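Side-chain contacts in Thiosulfate:glutathione sulfurtransferase (Homo sapiens, PDB 6BEV), which transfers sulfane sulfur from thiosulfate to glutathione, yielding the S-sulfanylglutathione that serves as a central intermediate in hydrogen sulfide metabolism: residues L111-S114 with A120-Y123; L29-S34 with D92-F97; A71-P76 with R113-T118. All blocks are in the same frame, centred on the assembly; numbering follows the deposited sequence.

Contact 1 (L111-S114 with A120-Y123)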
loop_
_atom_site.group_PDB
_atom_site.type_symbol
_atom_site.label_atom_id
_atom_site.label_comp_id
_atom_site.label_asym_id
_atom_site.label_seq_id
_atom_site.Cartn_x
_atom_site.Cartn_y
_atom_site.Cartn_z
ATOM N N LEU A 111 -4.024 10.527 0.690
ATOM C CA LEU A 111 -4.992 10.384 1.767
ATOM C C LEU A 111 -4.302 9.976 3.065
ATOM O O LEU A 111 -4.526 10.573 4.132
ATOM C CB LEU A 111 -6.068 9.371 1.358
ATOM C CG LEU A 111 -7.094 9.008 2.428
ATOM C CD1 LEU A 111 -7.871 10.216 2.883
ATOM C CD2 LEU A 111 -8.019 7.944 1.862
ATOM N N ALA A 112 -3.457 8.946 2.988
ATOM C CA ALA A 112 -2.777 8.472 4.181
ATOM C C ALA A 112 -1.899 9.566 4.778
ATOM O O ALA A 112 -1.924 9.799 5.994
ATOM C CB ALA A 112 -1.961 7.224 3.848
ATOM N N ARG A 113 -1.120 10.256 3.940
ATOM C CA ARG A 113 -0.310 11.356 4.447
ATOM C C ARG A 113 -1.180 12.401 5.135
ATOM O O ARG A 113 -0.791 12.949 6.169
ATOM C CB ARG A 113 0.508 11.992 3.323
ATOM C CG ARG A 113 1.625 11.100 2.863
ATOM C CD ARG A 113 2.743 11.790 2.178
ATOM N NE ARG A 113 3.866 10.874 2.133
ATOM C CZ ARG A 113 5.129 11.245 2.019
ATOM N NH1 ARG A 113 5.454 12.534 1.937
ATOM N NH2 ARG A 113 6.073 10.317 1.984
ATOM N N SER A 114 -2.353 12.695 4.572
ATOM C CA SER A 114 -3.213 13.738 5.122
ATOM C C SER A 114 -3.751 13.383 6.496
ATOM O O SER A 114 -4.191 14.286 7.228
ATOM C CB SER A 114 -4.372 14.047 4.174
ATOM O OG SER A 114 -5.422 13.106 4.258
ATOM N N ALA A 120 3.816 7.033 4.385
ATOM C CA ALA A 120 3.095 6.598 3.197
ATOM C C ALA A 120 3.842 7.008 1.937
ATOM O O ALA A 120 4.265 8.158 1.794
ATOM C CB ALA A 120 1.696 7.207 3.198
ATOM N N ARG A 121 3.986 6.060 1.017
ATOM C CA ARG A 121 4.658 6.279 -0.253
ATOM C C ARG A 121 3.898 5.556 -1.360
ATOM O O ARG A 121 3.327 4.497 -1.129
ATOM C CB ARG A 121 6.107 5.729 -0.214
ATOM C CG ARG A 121 6.900 6.201 1.013
ATOM C CD ARG A 121 8.285 5.601 1.099
ATOM N NE ARG A 121 9.127 6.115 0.033
ATOM C CZ ARG A 121 10.319 5.625 -0.285
ATOM N NH1 ARG A 121 10.804 4.591 0.381
ATOM N NH2 ARG A 121 11.003 6.148 -1.290
ATOM N N ASN A 122 3.946 6.107 -2.581
ATOM C CA ASN A 122 3.272 5.530 -3.744
ATOM C C ASN A 122 4.300 4.795 -4.589
ATOM O O ASN A 122 5.301 5.393 -4.995
ATOM C CB ASN A 122 2.641 6.642 -4.586
ATOM C CG ASN A 122 1.866 6.116 -5.787
ATOM O OD1 ASN A 122 1.273 5.028 -5.758
ATOM N ND2 ASN A 122 1.862 6.907 -6.858
ATOM N N TYR A 123 4.034 3.523 -4.884
ATOM C CA TYR A 123 4.820 2.818 -5.893
ATOM C C TYR A 123 4.231 3.198 -7.261
ATOM O O TYR A 123 3.341 2.540 -7.801
ATOM C CB TYR A 123 4.843 1.317 -5.626
ATOM C CG TYR A 123 5.444 0.536 -6.773
ATOM C CD1 TYR A 123 6.529 1.035 -7.476
ATOM C CD2 TYR A 123 4.903 -0.671 -7.188
ATOM C CE1 TYR A 123 7.052 0.351 -8.565
ATOM C CE2 TYR A 123 5.426 -1.362 -8.261
ATOM C CZ TYR A 123 6.495 -0.845 -8.956
ATOM O OH TYR A 123 6.981 -1.526 -10.044
#
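R113 takes hold of the carbonyl of A120 with two nitrogens at once. Both NE and NH2 of R113 donate to A120 O, each at 2.8 Å, so one oxygen sits in the side notch of the guanidinium and lies only 9° out of its plane. Sharing one acceptor bends both bonds, with N-H...O angles of 146° for NE and 140° for NH2. The grip also limits how the guanidinium can turn. On the way there the arginine passes alongside the strand residue, R113 CG 3.9 Å from A120 CB. A120 CB also meets A112 CB at 3.7 Å, a close alanine-to-alanine touch that lets helix and strand approach to 6.0 Å between the CA atoms of R113 and A120. R113 reaches the carbonyl because its chain runs extended from CG to NE. Farther out, R113 NH2 also bonds to G23 O, which ties in the N-terminal end of the model, while F97 of strand 95-98 packs against both alanines. R121, turned away from the helix, spends its guanidinium on A24, T26, E31 and H94. The arrangement is that of a beta-alpha-beta crossover, helix 103-114 linking the adjacent parallel strands 95-98 and 120-122 of the rhodanese domain.

Contact 2 (L29-S34 with D92-F97)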
loop_
_atom_site.group_PDB
_atom_site.type_symbol
_atom_site.label_atom_id
_atom_site.label_comp_id
_atom_site.label_asym_id
_atom_site.label_seq_id
_atom_site.Cartn_x
_atom_site.Cartn_y
_atom_site.Cartn_z
ATOM N N LEU A 29 10.915 0.933 -8.009
ATOM C CA LEU A 29 10.955 -0.520 -7.913
ATOM C C LEU A 29 12.252 -1.026 -7.307
ATOM O O LEU A 29 12.192 -1.927 -6.457
ATOM C CB LEU A 29 10.667 -1.157 -9.273
ATOM C CG LEU A 29 10.645 -2.688 -9.292
ATOM C CD1 LEU A 29 9.602 -3.238 -8.348
ATOM C CD2 LEU A 29 10.373 -3.171 -10.706
ATOM N N PRO A 30 13.434 -0.538 -7.687
ATOM C CA PRO A 30 14.638 -1.074 -7.034
ATOM C C PRO A 30 14.639 -0.858 -5.532
ATOM O O PRO A 30 15.015 -1.765 -4.779
ATOM C CB PRO A 30 15.782 -0.350 -7.757
ATOM C CG PRO A 30 15.224 0.018 -9.088
ATOM C CD PRO A 30 13.777 0.334 -8.828
ATOM N N GLU A 31 14.224 0.318 -5.066
ATOM C CA GLU A 31 14.180 0.540 -3.625
ATOM C C GLU A 31 13.140 -0.357 -2.986
ATOM O O GLU A 31 13.389 -0.947 -1.929
ATOM C CB GLU A 31 13.892 2.004 -3.301
ATOM C CG GLU A 31 14.004 2.245 -1.800
ATOM C CD GLU A 31 13.607 3.631 -1.320
ATOM O OE1 GLU A 31 13.290 4.524 -2.134
ATOM O OE2 GLU A 31 13.581 3.812 -0.085
ATOM N N LEU A 32 11.968 -0.464 -3.605
ATOM C CA LEU A 32 10.918 -1.306 -3.053
ATOM C C LEU A 32 11.385 -2.750 -2.914
ATOM O O LEU A 32 11.137 -3.389 -1.886
ATOM C CB LEU A 32 9.683 -1.231 -3.939
ATOM C CG LEU A 32 8.484 -2.096 -3.530
ATOM C CD1 LEU A 32 8.053 -1.783 -2.099
ATOM C CD2 LEU A 32 7.335 -1.920 -4.503
ATOM N N ARG A 33 12.064 -3.285 -3.932
ATOM C CA ARG A 33 12.519 -4.671 -3.849
ATOM C C ARG A 33 13.458 -4.866 -2.670
ATOM O O ARG A 33 13.382 -5.882 -1.970
ATOM C CB ARG A 33 13.177 -5.088 -5.157
ATOM C CG ARG A 33 12.186 -5.351 -6.277
ATOM C CD ARG A 33 12.897 -5.449 -7.593
ATOM N NE ARG A 33 12.063 -6.005 -8.657
ATOM C CZ ARG A 33 12.403 -5.988 -9.937
ATOM N NH1 ARG A 33 13.515 -5.379 -10.303
ATOM N NH2 ARG A 33 11.616 -6.538 -10.850
ATOM N N SER A 34 14.348 -3.908 -2.416
ATOM C CA SER A 34 15.257 -4.066 -1.285
ATOM C C SER A 34 14.541 -3.899 0.046
ATOM O O SER A 34 14.881 -4.577 1.021
ATOM C CB SER A 34 16.431 -3.110 -1.400
ATOM O OG SER A 34 17.230 -3.484 -2.503
ATOM N N ASP A 92 5.035 4.606 11.243
ATOM C CA ASP A 92 5.627 3.537 10.457
ATOM C C ASP A 92 6.353 4.122 9.264
ATOM O O ASP A 92 5.975 5.164 8.732
ATOM C CB ASP A 92 4.571 2.572 9.948
ATOM C CG ASP A 92 4.063 1.640 11.017
ATOM O OD1 ASP A 92 4.673 1.543 12.105
ATOM O OD2 ASP A 92 3.020 1.003 10.768
ATOM N N GLU A 93 7.415 3.449 8.840
ATOM C CA GLU A 93 8.040 3.860 7.602
ATOM C C GLU A 93 7.686 2.907 6.462
ATOM O O GLU A 93 7.319 1.751 6.678
ATOM C CB GLU A 93 9.549 3.906 7.802
ATOM C CG GLU A 93 9.981 4.938 8.819
ATOM C CD GLU A 93 11.467 4.895 9.055
ATOM O OE1 GLU A 93 11.915 4.062 9.872
ATOM O OE2 GLU A 93 12.189 5.671 8.397
ATOM N N HIS A 94 7.750 3.431 5.246
ATOM C CA HIS A 94 7.606 2.647 4.038
ATOM C C HIS A 94 6.297 1.869 4.016
ATOM O O HIS A 94 6.260 0.652 3.768
ATOM C CB HIS A 94 8.803 1.743 3.825
ATOM C CG HIS A 94 10.104 2.446 3.964
ATOM N ND1 HIS A 94 10.506 3.451 3.111
ATOM C CD2 HIS A 94 11.099 2.286 4.866
ATOM C CE1 HIS A 94 11.701 3.872 3.480
ATOM N NE2 HIS A 94 12.082 3.182 4.540
ATOM N N LEU A 95 5.209 2.607 4.238
ATOM C CA LEU A 95 3.862 2.108 3.978
ATOM C C LEU A 95 3.601 2.386 2.497
ATOM O O LEU A 95 3.363 3.528 2.103
ATOM C CB LEU A 95 2.845 2.804 4.872
ATOM C CG LEU A 95 3.078 2.682 6.386
ATOM C CD1 LEU A 95 2.022 3.476 7.121
ATOM C CD2 LEU A 95 3.084 1.240 6.852
ATOM N N VAL A 96 3.707 1.357 1.666
ATOM C CA VAL A 96 3.740 1.518 0.217
ATOM C C VAL A 96 2.384 1.148 -0.371
ATOM O O VAL A 96 1.936 0.001 -0.265
ATOM C CB VAL A 96 4.865 0.678 -0.403
ATOM C CG1 VAL A 96 4.827 0.795 -1.913
ATOM C CG2 VAL A 96 6.213 1.119 0.144
ATOM N N PHE A 97 1.753 2.119 -1.025
ATOM C CA PHE A 97 0.458 1.951 -1.668
ATOM C C PHE A 97 0.650 1.826 -3.173
ATOM O O PHE A 97 1.555 2.445 -3.750
ATOM C CB PHE A 97 -0.437 3.161 -1.338
ATOM C CG PHE A 97 -0.693 3.303 0.134
ATOM C CD1 PHE A 97 0.184 3.997 0.959
ATOM C CD2 PHE A 97 -1.801 2.692 0.714
ATOM C CE1 PHE A 97 -0.049 4.069 2.320
ATOM C CE2 PHE A 97 -2.024 2.768 2.071
ATOM C CZ PHE A 97 -1.151 3.456 2.864
#
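L32 and V96 make the apolar part of this contact. The CD1 methyl of L32 lies across both branches of the valine, 4.1 Å from V96 CG1 and equally far from V96 CG2. L32 brings it there with CG trans to the backbone N (chi1 178°), which carries the end of the side chain closer to the strand than its CB bond suggests. L43 of the neighbouring strand touches both residues, and Y123 and V27 extend the same apolar layer. The polar part pairs E31 with H94, and it works through a third residue. E31 stretches out fully until its OE2 stands 4.0 Å from H94 CE1, the carboxylate turned 77° to the imidazole plane. E31 OE2 and H94 ND1 remain 4.4 Å apart, and what joins them is R121, whose NH1 forms a salt bridge with OE2 and a hydrogen bond with ND1. Since an arginine N-H can only donate, H94 ND1 takes that bond with its lone pair, and the nearby guanidinium would probably disfavour a second positive charge on the ring. The contact lays helix 29-38 against one side of the central parallel sheet, the layering of an alpha/beta rhodanese domain, with V96 just ahead of the persulfide-forming C99.

Contact 3 (A71-P76 with R113-T118)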
loop_
_atom_site.group_PDB
_atom_site.type_symbol
_atom_site.label_atom_id
_atom_site.label_comp_id
_atom_site.label_asym_id
_atom_site.label_seq_id
_atom_site.Cartn_x
_atom_site.Cartn_y
_atom_site.Cartn_z
ATOM N N ALA A 71 -10.485 2.583 6.940
ATOM C CA ALA A 71 -9.481 1.685 7.512
ATOM C C ALA A 71 -8.491 2.432 8.399
ATOM O O ALA A 71 -8.078 1.923 9.449
ATOM C CB ALA A 71 -8.729 0.955 6.393
ATOM N N LEU A 72 -8.042 3.604 7.964
ATOM C CA LEU A 72 -7.088 4.366 8.757
ATOM C C LEU A 72 -7.744 5.051 9.945
ATOM O O LEU A 72 -7.046 5.399 10.898
ATOM C CB LEU A 72 -6.346 5.375 7.876
ATOM C CG LEU A 72 -5.502 4.749 6.771
ATOM C CD1 LEU A 72 -4.878 5.843 5.909
ATOM C CD2 LEU A 72 -4.413 3.828 7.326
ATOM N N GLN A 73 -9.061 5.240 9.919
ATOM C CA GLN A 73 -9.766 5.868 11.032
ATOM C C GLN A 73 -10.260 4.868 12.059
ATOM O O GLN A 73 -10.497 5.257 13.212
ATOM C CB GLN A 73 -10.975 6.660 10.517
ATOM C CG GLN A 73 -10.636 7.839 9.629
ATOM C CD GLN A 73 -10.312 9.116 10.391
ATOM O OE1 GLN A 73 -10.049 9.113 11.608
ATOM N NE2 GLN A 73 -10.334 10.226 9.681
ATOM N N MET A 74 -10.466 3.610 11.689
ATOM C CA MET A 74 -11.129 2.691 12.598
ATOM C C MET A 74 -10.171 2.218 13.685
ATOM O O MET A 74 -8.948 2.303 13.568
ATOM C CB MET A 74 -11.745 1.508 11.842
ATOM C CG MET A 74 -10.745 0.569 11.184
ATOM S SD MET A 74 -11.479 -0.890 10.403
ATOM C CE MET A 74 -12.381 -0.200 8.973
ATOM N N GLU A 75 -10.751 1.733 14.778
ATOM C CA GLU A 75 -9.924 1.281 15.876
ATOM C C GLU A 75 -9.074 0.073 15.466
ATOM O O GLU A 75 -9.468 -0.724 14.600
ATOM C CB GLU A 75 -10.796 0.941 17.077
ATOM C CG GLU A 75 -11.529 2.165 17.646
ATOM C CD GLU A 75 -10.572 3.264 18.068
ATOM O OE1 GLU A 75 -9.677 2.976 18.881
ATOM O OE2 GLU A 75 -10.697 4.404 17.571
ATOM N N PRO A 76 -7.902 -0.098 16.086
ATOM C CA PRO A 76 -7.025 -1.219 15.694
ATOM C C PRO A 76 -7.697 -2.587 15.690
ATOM O O PRO A 76 -7.455 -3.378 14.770
ATOM C CB PRO A 76 -5.878 -1.121 16.706
ATOM C CG PRO A 76 -5.801 0.338 17.015
ATOM C CD PRO A 76 -7.229 0.818 17.028
ATOM N N ARG A 113 -1.120 10.256 3.940
ATOM C CA ARG A 113 -0.310 11.356 4.447
ATOM C C ARG A 113 -1.180 12.401 5.135
ATOM O O ARG A 113 -0.791 12.949 6.169
ATOM C CB ARG A 113 0.508 11.992 3.323
ATOM C CG ARG A 113 1.625 11.100 2.863
ATOM C CD ARG A 113 2.743 11.790 2.178
ATOM N NE ARG A 113 3.866 10.874 2.133
ATOM C CZ ARG A 113 5.129 11.245 2.019
ATOM N NH1 ARG A 113 5.454 12.534 1.937
ATOM N NH2 ARG A 113 6.073 10.317 1.984
ATOM N N SER A 114 -2.353 12.695 4.572
ATOM C CA SER A 114 -3.213 13.738 5.122
ATOM C C SER A 114 -3.751 13.383 6.496
ATOM O O SER A 114 -4.191 14.286 7.228
ATOM C CB SER A 114 -4.372 14.047 4.174
ATOM O OG SER A 114 -5.422 13.106 4.258
ATOM N N LEU A 115 -3.761 12.100 6.848
ATOM C CA LEU A 115 -4.206 11.624 8.148
ATOM C C LEU A 115 -3.053 11.414 9.113
ATOM O O LEU A 115 -3.272 10.936 10.235
ATOM C CB LEU A 115 -5.045 10.357 7.989
ATOM C CG LEU A 115 -6.359 10.554 7.226
ATOM C CD1 LEU A 115 -7.035 9.216 6.983
ATOM C CD2 LEU A 115 -7.302 11.500 7.944
ATOM N N GLY A 116 -1.841 11.795 8.714
ATOM C CA GLY A 116 -0.697 11.779 9.594
ATOM C C GLY A 116 0.287 10.648 9.376
ATOM O O GLY A 116 1.269 10.559 10.124
ATOM N N TYR A 117 0.078 9.792 8.369
ATOM C CA TYR A 117 0.982 8.667 8.106
ATOM C C TYR A 117 2.141 9.162 7.256
ATOM O O TYR A 117 2.130 9.090 6.024
ATOM C CB TYR A 117 0.234 7.509 7.453
ATOM C CG TYR A 117 -0.778 6.882 8.382
ATOM C CD1 TYR A 117 -2.040 7.451 8.557
ATOM C CD2 TYR A 117 -0.471 5.761 9.135
ATOM C CE1 TYR A 117 -2.956 6.918 9.435
ATOM C CE2 TYR A 117 -1.391 5.216 10.011
ATOM C CZ TYR A 117 -2.632 5.798 10.165
ATOM O OH TYR A 117 -3.536 5.254 11.038
ATOM N N THR A 118 3.170 9.655 7.938
ATOM C CA THR A 118 4.299 10.284 7.261
ATOM C C THR A 118 5.129 9.288 6.465
ATOM O O THR A 118 5.926 9.711 5.615
ATOM C CB THR A 118 5.202 10.989 8.273
ATOM O OG1 THR A 118 5.622 10.055 9.266
ATOM C CG2 THR A 118 4.484 12.134 8.957
HETATM O O HOH W 1 -4.976 6.970 12.451
#
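L115 reaches over to helix 65-73 with both of its methyls. CD1 of L115 rests 4.0 Å from L72 CB and nearly as close to L72 CD1, the two leucines meeting at a slant, while CD2 of L115 goes to the glutamine next door, 3.7 Å from Q73 NE2. Q73 delivers that amide by folding at its second torsion (chi2 -85°), which swings the end of the chain back across the leucine at roughly a right angle. The pair lies at the edge of the contact, where Q73 is exposed. G116 follows with a positive phi of 104° and is the C-prime residue of a Schellman motif: its N bonds to R113 O, and Y117 N bonds back to A112 O, so helix 103-114 is closed off and the chain turns toward strand 120-122. Y117, coming straight after that reversal at the centre of an inverse gamma turn, points its ring back at helix 65-73. The CD2 methyl of L72 sits over one face of the Y117 ring in a CH-pi contact, 4.2 Å from the centroid and shifted toward the phenol end, where it is 3.9 Å from Y117 CZ. The two side chains run past each other in opposite directions, and the hydroxyl ends up beside the last turn of helix 65-73. There a water links the two segments: it donates to L72 O at 3.0 Å and lies 2.6 Å from Y117 OH. K87 NZ bonds to the same L72 carbonyl, and K87 and L90 pack against the tyrosine.

How the contacts relate
Starting from the N terminus, helix 29-38 opens contact 2, which closes a long loop at strand 95-98. Helix 65-73, inside that loop, opens contact 3, which closes only at the end of helix 103-114 and just beyond, so contacts 2 and 3 cross; contact 3 joins the C-terminal ends of these two helices. Contact 1 begins on the last turn of helix 103-114, sharing R113 and S114 with contact 3, and closes a short loop at strand 120-122, after contact 2 is complete. Strands 95-98 and 120-122 are sheet neighbours, joined where R121 N meets L95 O and R121 O meets F97 N, so contacts 1 and 2 meet on adjacent strands. L95 CD1 packs on Y117, bringing contact 3 to strand 95-98.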